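Local coordinates for uncharacterized protein (Corynebacterium diphtheriae, PDB 3LMM) that is of unknown biochemical function but is probably a transcriptional regulator, at residues 282-296 with 405-417. Sequence-based numbering, arbitrary orientation.
Sequences NTVVEGFVHKPVPEI and LVGGRPVLPVLEL
Across the contact, Gly-408 N donates a backbone hydrogen bond to Glu-295 O, while farther along strand 282-286 and helix 412-417 approach to 10.8 Å between their axes at an angle of 61°. The first partner is a β-hairpin, strands 282-286 and 289-293 joined by a type I' turn; the second is the linker that joins strand 400-406, next to the outermost strand 392-396 of a six-stranded mixed sheet, to helix 412-419. At the sheet end, Ile-296 lays CG2 against Gly-407 CA, and its CD1 meets Leu-405 CD2 at 4.4 Å; Val-301 and Trp-324 also touch Ile-296. The carboxylate of Glu-295 looks elsewhere, to Ser-329 and Lys-280.

Thr-283 sits at a non-hydrogen-bonded position of the hairpin, its carbonyl turned outward to Arg-409. The arginine, extended from CG to NE, brings its guanidinium edge-on to this oxygen, which lies in the guanidinium plane: Thr-283 O takes two weak bonds, 3.3 Å from Arg-409 NH1 and 3.5 Å from Arg-409 NH2. CB of Asn-282 lies over one face of the guanidinium, toward its rim. Where the helix begins, with Val-411 as N-cap residue, Leu-412 CD1 lies 3.6 Å from CG of Glu-286, a poorly ordered side chain bent at chi2. The Glu-286 carboxylate is modelled beside that of Glu-416, a like-charged pairing that would be unfavourable if both are ionised, but the placing of both groups is doubtful. Beneath the hairpin, Pro-410 presses its ring on Val-284 and Val-293, with Val-293 CG1 4.4 Å from Pro-410 CD. Val-284 CG1, set beside the backbone N by a chi1 of -35°, reaches Pro-410 CG at 3.6 Å.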
ATOM      1  N   ASN A 282       3.877  12.321 -26.877  1.00 24.91           N
ATOM      2  CA  ASN A 282       4.010  12.139 -28.314  1.00 30.64           C
ATOM      3  C   ASN A 282       3.197  10.967 -28.877  1.00 31.26           C
ATOM      4  O   ASN A 282       2.721  10.106 -28.144  1.00 23.41           O
ATOM      5  CB  ASN A 282       5.483  11.969 -28.677  1.00 33.09           C
ATOM      6  CG  ASN A 282       6.225  11.118 -27.679  1.00 27.06           C
ATOM      7  OD1 ASN A 282       5.741  10.072 -27.277  1.00 26.81           O
ATOM      8  ND2 ASN A 282       7.407  11.572 -27.265  1.00 35.73           N
ATOM      9  N   THR A 283       3.055  10.930 -30.197  1.00 32.48           N
ATOM     10  CA  THR A 283       2.265   9.894 -30.842  1.00 33.11           C
ATOM     11  C   THR A 283       3.055   8.687 -31.348  1.00 31.28           C
ATOM     12  O   THR A 283       4.044   8.834 -32.069  1.00 19.49           O
ATOM     13  CB  THR A 283       1.443  10.503 -32.004  1.00 30.96           C
ATOM     14  OG1 THR A 283       2.310  10.786 -33.104  1.00 29.19           O
ATOM     15  CG2 THR A 283       0.777  11.810 -31.563  1.00 27.30           C
ATOM     16  N   VAL A 284       2.593   7.494 -30.964  1.00 37.98           N
ATOM     17  CA  VAL A 284       3.209   6.226 -31.372  1.00 39.15           C
ATOM     18  C   VAL A 284       2.281   5.502 -32.369  1.00 40.15           C
ATOM     19  O   VAL A 284       1.049   5.587 -32.280  1.00 30.08           O
ATOM     20  CB  VAL A 284       3.466   5.276 -30.155  1.00 40.47           C
ATOM     21  CG1 VAL A 284       3.844   6.083 -28.920  1.00 36.89           C
ATOM     22  CG2 VAL A 284       2.252   4.404 -29.886  1.00 42.06           C
ATOM     23  N   VAL A 285       2.874   4.778 -33.310  1.00 38.02           N
ATOM     24  CA  VAL A 285       2.096   4.067 -34.316  1.00 28.99           C
ATOM     25  C   VAL A 285       2.306   2.554 -34.261  1.00 33.61           C
ATOM     26  O   VAL A 285       3.436   2.071 -34.205  1.00 40.15           O
ATOM     27  CB  VAL A 285       2.463   4.572 -35.728  1.00 22.69           C
ATOM     28  CG1 VAL A 285       1.588   3.901 -36.767  1.00 19.30           C
ATOM     29  CG2 VAL A 285       2.328   6.071 -35.790  1.00  7.25           C
ATOM     30  N   GLU A 286       1.204   1.815 -34.277  1.00 30.90           N
ATOM     31  CA  GLU A 286       1.248   0.358 -34.241  1.00 41.43           C
ATOM     32  C   GLU A 286       0.222  -0.163 -35.233  1.00 40.51           C
ATOM     33  O   GLU A 286      -0.981  -0.090 -34.981  1.00 37.14           O
ATOM     34  CB  GLU A 286       0.927  -0.162 -32.831  1.00 54.08           C
ATOM     35  CG  GLU A 286       2.146  -0.460 -31.943  1.00 72.14           C
ATOM     36  CD  GLU A 286       2.825  -1.785 -32.293  1.00 91.37           C
ATOM     37  OE1 GLU A 286       3.260  -1.960 -33.457  1.00101.61           O
ATOM     38  OE2 GLU A 286       2.920  -2.659 -31.401  1.00101.85           O
ATOM     39  N   GLY A 287       0.694  -0.691 -36.361  1.00 41.06           N
ATOM     40  CA  GLY A 287      -0.227  -1.186 -37.371  1.00 38.36           C
ATOM     41  C   GLY A 287      -1.082  -0.026 -37.842  1.00 35.88           C
ATOM     42  O   GLY A 287      -2.304  -0.134 -37.970  1.00 31.33           O
ATOM     43  N   PHE A 288      -0.408   1.093 -38.092  1.00 35.61           N
ATOM     44  CA  PHE A 288      -1.024   2.339 -38.541  1.00 33.49           C
ATOM     45  C   PHE A 288      -2.011   2.942 -37.534  1.00 39.21           C
ATOM     46  O   PHE A 288      -2.522   4.048 -37.733  1.00 33.22           O
ATOM     47  CB  PHE A 288      -1.721   2.142 -39.873  1.00 28.77           C
ATOM     48  CG  PHE A 288      -1.846   3.407 -40.650  1.00 26.42           C
ATOM     49  CD1 PHE A 288      -0.732   3.970 -41.253  1.00 11.92           C
ATOM     50  CD2 PHE A 288      -3.063   4.065 -40.734  1.00 25.44           C
ATOM     51  CE1 PHE A 288      -0.827   5.167 -41.926  1.00 13.58           C
ATOM     52  CE2 PHE A 288      -3.166   5.265 -41.407  1.00 26.80           C
ATOM     53  CZ  PHE A 288      -2.045   5.819 -42.005  1.00 21.97           C
ATOM     54  N   VAL A 289      -2.288   2.175 -36.478  1.00 40.53           N
ATOM     55  CA  VAL A 289      -3.163   2.614 -35.398  1.00 32.87           C
ATOM     56  C   VAL A 289      -2.258   3.500 -34.573  1.00 32.05           C
ATOM     57  O   VAL A 289      -1.306   3.040 -33.954  1.00 29.69           O
ATOM     58  CB  VAL A 289      -3.637   1.476 -34.518  1.00 34.49           C
ATOM     59  CG1 VAL A 289      -4.357   2.032 -33.302  1.00 23.83           C
ATOM     60  CG2 VAL A 289      -4.552   0.566 -35.315  1.00 36.50           C
ATOM     61  N   HIS A 290      -2.577   4.777 -34.607  1.00 41.54           N
ATOM     62  CA  HIS A 290      -1.826   5.821 -33.921  1.00 41.50           C
ATOM     63  C   HIS A 290      -2.501   6.208 -32.610  1.00 44.84           C
ATOM     64  O   HIS A 290      -3.695   6.503 -32.574  1.00 37.32           O
ATOM     65  CB  HIS A 290      -2.002   7.160 -34.639  1.00 36.81           C
ATOM     66  CG  HIS A 290      -1.489   7.163 -36.046  1.00 38.57           C
ATOM     67  ND1 HIS A 290      -0.840   6.084 -36.603  1.00 53.53           N
ATOM     68  CD2 HIS A 290      -1.528   8.116 -37.006  1.00 40.38           C
ATOM     69  CE1 HIS A 290      -0.502   6.369 -37.847  1.00 41.70           C
ATOM     70  NE2 HIS A 290      -0.907   7.596 -38.118  1.00 38.23           N
ATOM     71  N   LYS A 291      -1.715   6.281 -31.538  1.00 47.02           N
ATOM     72  CA  LYS A 291      -2.232   6.648 -30.218  1.00 40.34           C
ATOM     73  C   LYS A 291      -1.274   7.607 -29.500  1.00 39.51           C
ATOM     74  O   LYS A 291      -0.059   7.442 -29.571  1.00 45.56           O
ATOM     75  CB  LYS A 291      -2.395   5.405 -29.347  1.00 47.41           C
ATOM     76  CG  LYS A 291      -3.107   4.236 -30.020  1.00 61.41           C
ATOM     77  CD  LYS A 291      -2.527   2.887 -29.547  1.00 65.60           C
ATOM     78  CE  LYS A 291      -1.038   2.749 -29.901  1.00 56.49           C
ATOM     79  NZ  LYS A 291      -0.399   1.552 -29.286  1.00 44.74           N
ATOM     80  N   PRO A 292      -1.804   8.617 -28.798  1.00 40.08           N
ATOM     81  CA  PRO A 292      -0.961   9.577 -28.078  1.00 36.26           C
ATOM     82  C   PRO A 292      -0.494   8.997 -26.744  1.00 33.25           C
ATOM     83  O   PRO A 292      -1.316   8.593 -25.918  1.00 30.37           O
ATOM     84  CB  PRO A 292      -1.901  10.754 -27.882  1.00 35.92           C
ATOM     85  CG  PRO A 292      -3.195  10.057 -27.619  1.00 37.04           C
ATOM     86  CD  PRO A 292      -3.216   9.028 -28.739  1.00 41.34           C
ATOM     87  N   VAL A 293       0.820   8.971 -26.529  1.00 33.69           N
ATOM     88  CA  VAL A 293       1.422   8.430 -25.301  1.00 20.82           C
ATOM     89  C   VAL A 293       2.367   9.439 -24.627  1.00 24.49           C
ATOM     90  O   VAL A 293       3.366   9.847 -25.223  1.00 23.58           O
ATOM     91  CB  VAL A 293       2.252   7.176 -25.628  1.00 18.07           C
ATOM     92  CG1 VAL A 293       2.902   6.649 -24.380  1.00  7.03           C
ATOM     93  CG2 VAL A 293       1.386   6.140 -26.291  1.00  9.32           C
ATOM     94  N   PRO A 294       2.079   9.837 -23.369  1.00 27.70           N
ATOM     95  CA  PRO A 294       2.971  10.804 -22.703  1.00 27.50           C
ATOM     96  C   PRO A 294       4.416  10.316 -22.454  1.00 23.33           C
ATOM     97  O   PRO A 294       4.670   9.115 -22.362  1.00 13.86           O
ATOM     98  CB  PRO A 294       2.217  11.143 -21.411  1.00 17.09           C
ATOM     99  CG  PRO A 294       1.415   9.913 -21.141  1.00 24.37           C
ATOM    100  CD  PRO A 294       0.934   9.482 -22.510  1.00 18.74           C
ATOM    101  N   GLU A 295       5.351  11.262 -22.367  1.00 25.62           N
ATOM    102  CA  GLU A 295       6.761  10.960 -22.136  1.00 21.10           C
ATOM    103  C   GLU A 295       6.920  10.014 -20.973  1.00 22.06           C
ATOM    104  O   GLU A 295       7.858   9.229 -20.924  1.00 22.01           O
ATOM    105  CB  GLU A 295       7.547  12.220 -21.824  1.00 37.50           C
ATOM    106  CG  GLU A 295       7.413  13.336 -22.819  1.00 48.57           C
ATOM    107  CD  GLU A 295       8.759  13.905 -23.166  1.00 56.45           C
ATOM    108  OE1 GLU A 295       9.529  13.173 -23.833  1.00 60.19           O
ATOM    109  OE2 GLU A 295       9.053  15.057 -22.758  1.00 52.96           O
ATOM    110  N   ILE A 296       6.048  10.146 -19.986  1.00 22.38           N
ATOM    111  CA  ILE A 296       6.067   9.220 -18.861  1.00 26.28           C
ATOM    112  C   ILE A 296       4.632   9.015 -18.410  1.00 22.89           C
ATOM    113  O   ILE A 296       3.866   9.969 -18.275  1.00 22.82           O
ATOM    114  CB  ILE A 296       6.972   9.685 -17.678  1.00 18.98           C
ATOM    115  CG1 ILE A 296       6.447  10.947 -17.036  1.00 32.15           C
ATOM    116  CG2 ILE A 296       8.387   9.913 -18.170  1.00 11.88           C
ATOM    117  CD1 ILE A 296       7.360  11.416 -15.901  1.00 46.42           C
ATOM    118  N   LEU A 405      12.212   9.254 -12.320  1.00 27.41           N
ATOM    119  CA  LEU A 405      11.463   8.546 -13.346  1.00 21.48           C
ATOM    120  C   LEU A 405      12.035   8.881 -14.701  1.00 22.65           C
ATOM    121  O   LEU A 405      11.957  10.031 -15.120  1.00 26.44           O
ATOM    122  CB  LEU A 405       9.998   8.976 -13.327  1.00 12.06           C
ATOM    123  CG  LEU A 405       9.099   8.162 -12.415  1.00 10.33           C
ATOM    124  CD1 LEU A 405       9.684   8.137 -11.032  1.00 18.54           C
ATOM    125  CD2 LEU A 405       7.714   8.755 -12.410  1.00 13.21           C
ATOM    126  N   VAL A 406      12.606   7.898 -15.387  1.00 21.08           N
ATOM    127  CA  VAL A 406      13.150   8.156 -16.723  1.00 23.45           C
ATOM    128  C   VAL A 406      12.216   7.615 -17.815  1.00 25.20           C
ATOM    129  O   VAL A 406      12.094   6.404 -17.985  1.00 27.70           O
ATOM    130  CB  VAL A 406      14.542   7.518 -16.909  1.00 21.48           C
ATOM    131  CG1 VAL A 406      14.902   7.501 -18.381  1.00 25.63           C
ATOM    132  CG2 VAL A 406      15.589   8.293 -16.123  1.00 14.44           C
ATOM    133  N   GLY A 407      11.570   8.509 -18.563  1.00 26.26           N
ATOM    134  CA  GLY A 407      10.649   8.069 -19.601  1.00 23.01           C
ATOM    135  C   GLY A 407      11.047   8.260 -21.056  1.00 26.83           C
ATOM    136  O   GLY A 407      12.177   7.989 -21.459  1.00 37.89           O
ATOM    137  N   GLY A 408      10.099   8.729 -21.858  1.00 26.50           N
ATOM    138  CA  GLY A 408      10.361   8.927 -23.269  1.00 26.40           C
ATOM    139  C   GLY A 408       9.468   8.047 -24.128  1.00 25.55           C
ATOM    140  O   GLY A 408       8.426   7.574 -23.677  1.00 26.87           O
ATOM    141  N   ARG A 409       9.862   7.824 -25.375  1.00 29.95           N
ATOM    142  CA  ARG A 409       9.059   6.991 -26.256  1.00 31.05           C
ATOM    143  C   ARG A 409       9.003   5.552 -25.761  1.00 32.41           C
ATOM    144  O   ARG A 409       9.985   5.020 -25.236  1.00 32.09           O
ATOM    145  CB  ARG A 409       9.607   7.016 -27.683  1.00 32.59           C
ATOM    146  CG  ARG A 409       9.137   8.195 -28.509  1.00 37.95           C
ATOM    147  CD  ARG A 409       9.681   8.148 -29.923  1.00 41.08           C
ATOM    148  NE  ARG A 409       9.050   9.167 -30.742  1.00 47.15           N
ATOM    149  CZ  ARG A 409       7.820   9.067 -31.234  1.00 57.40           C
ATOM    150  NH1 ARG A 409       7.097   7.980 -30.993  1.00 44.61           N
ATOM    151  NH2 ARG A 409       7.305  10.065 -31.950  1.00 68.85           N
ATOM    152  N   PRO A 410       7.842   4.901 -25.917  1.00 31.67           N
ATOM    153  CA  PRO A 410       7.735   3.517 -25.463  1.00 27.83           C
ATOM    154  C   PRO A 410       8.495   2.597 -26.417  1.00 29.65           C
ATOM    155  O   PRO A 410       8.738   2.945 -27.576  1.00 29.82           O
ATOM    156  CB  PRO A 410       6.229   3.273 -25.470  1.00 19.75           C
ATOM    157  CG  PRO A 410       5.752   4.132 -26.608  1.00 15.69           C
ATOM    158  CD  PRO A 410       6.552   5.396 -26.442  1.00 29.55           C
ATOM    159  N   VAL A 411       8.889   1.435 -25.912  1.00 33.73           N
ATOM    160  CA  VAL A 411       9.602   0.453 -26.721  1.00 46.07           C
ATOM    161  C   VAL A 411       8.574  -0.556 -27.259  1.00 49.48           C
ATOM    162  O   VAL A 411       8.102  -1.435 -26.536  1.00 51.21           O
ATOM    163  CB  VAL A 411      10.727  -0.263 -25.886  1.00 40.10           C
ATOM    164  CG1 VAL A 411      10.154  -0.837 -24.608  1.00 45.87           C
ATOM    165  CG2 VAL A 411      11.376  -1.364 -26.712  1.00 47.61           C
ATOM    166  N   LEU A 412       8.231  -0.400 -28.538  1.00 48.09           N
ATOM    167  CA  LEU A 412       7.250  -1.241 -29.215  1.00 42.45           C
ATOM    168  C   LEU A 412       7.321  -2.738 -28.904  1.00 41.17           C
ATOM    169  O   LEU A 412       6.354  -3.307 -28.387  1.00 40.90           O
ATOM    170  CB  LEU A 412       7.334  -1.043 -30.736  1.00 46.58           C
ATOM    171  CG  LEU A 412       6.865   0.290 -31.323  1.00 44.91           C
ATOM    172  CD1 LEU A 412       5.418   0.524 -30.923  1.00 40.19           C
ATOM    173  CD2 LEU A 412       7.759   1.430 -30.844  1.00 47.10           C
ATOM    174  N   PRO A 413       8.457  -3.399 -29.209  1.00 34.09           N
ATOM    175  CA  PRO A 413       8.521  -4.831 -28.919  1.00 29.19           C
ATOM    176  C   PRO A 413       8.000  -5.200 -27.530  1.00 30.32           C
ATOM    177  O   PRO A 413       7.202  -6.130 -27.379  1.00 29.39           O
ATOM    178  CB  PRO A 413       9.995  -5.159 -29.134  1.00 22.82           C
ATOM    179  CG  PRO A 413      10.689  -3.865 -28.938  1.00 25.05           C
ATOM    180  CD  PRO A 413       9.777  -2.892 -29.618  1.00 28.53           C
ATOM    181  N   VAL A 414       8.440  -4.473 -26.512  1.00 27.33           N
ATOM    182  CA  VAL A 414       7.981  -4.752 -25.160  1.00 28.87           C
ATOM    183  C   VAL A 414       6.470  -4.564 -25.028  1.00 29.12           C
ATOM    184  O   VAL A 414       5.796  -5.348 -24.359  1.00 27.36           O
ATOM    185  CB  VAL A 414       8.696  -3.851 -24.147  1.00 32.24           C
ATOM    186  CG1 VAL A 414       7.988  -3.913 -22.798  1.00 23.71           C
ATOM    187  CG2 VAL A 414      10.144  -4.289 -24.016  1.00 19.44           C
ATOM    188  N   LEU A 415       5.940  -3.525 -25.664  1.00 30.52           N
ATOM    189  CA  LEU A 415       4.504  -3.255 -25.608  1.00 28.59           C
ATOM    190  C   LEU A 415       3.704  -4.432 -26.095  1.00 29.60           C
ATOM    191  O   LEU A 415       2.725  -4.821 -25.467  1.00 29.65           O
ATOM    192  CB  LEU A 415       4.150  -2.052 -26.468  1.00 22.60           C
ATOM    193  CG  LEU A 415       4.438  -0.689 -25.852  1.00 31.82           C
ATOM    194  CD1 LEU A 415       4.243   0.359 -26.913  1.00 19.01           C
ATOM    195  CD2 LEU A 415       3.524  -0.452 -24.656  1.00 30.04           C
ATOM    196  N   GLU A 416       4.123  -4.980 -27.233  1.00 40.32           N
ATOM    197  CA  GLU A 416       3.456  -6.124 -27.838  1.00 46.89           C
ATOM    198  C   GLU A 416       3.703  -7.400 -27.043  1.00 42.02           C
ATOM    199  O   GLU A 416       2.815  -8.249 -26.939  1.00 41.08           O
ATOM    200  CB  GLU A 416       3.910  -6.291 -29.297  1.00 53.34           C
ATOM    201  CG  GLU A 416       5.364  -5.922 -29.549  1.00 66.84           C
ATOM    202  CD  GLU A 416       5.753  -5.974 -31.024  1.00 73.62           C
ATOM    203  OE1 GLU A 416       5.943  -7.096 -31.556  1.00 74.45           O
ATOM    204  OE2 GLU A 416       5.862  -4.890 -31.645  1.00 68.23           O
ATOM    205  N   LEU A 417       4.898  -7.537 -26.476  1.00 32.50           N
ATOM    206  CA  LEU A 417       5.196  -8.715 -25.671  1.00 28.76           C
ATOM    207  C   LEU A 417       4.164  -8.762 -24.555  1.00 30.80           C
ATOM    208  O   LEU A 417       3.580  -9.805 -24.285  1.00 35.20           O
ATOM    209  CB  LEU A 417       6.607  -8.628 -25.084  1.00 29.40           C
ATOM    210  CG  LEU A 417       7.068  -9.684 -24.062  1.00 24.20           C
ATOM    211  CD1 LEU A 417       6.454  -9.410 -22.714  1.00 16.39           C
ATOM    212  CD2 LEU A 417       6.710 -11.069 -24.550  1.00 31.57           C
TER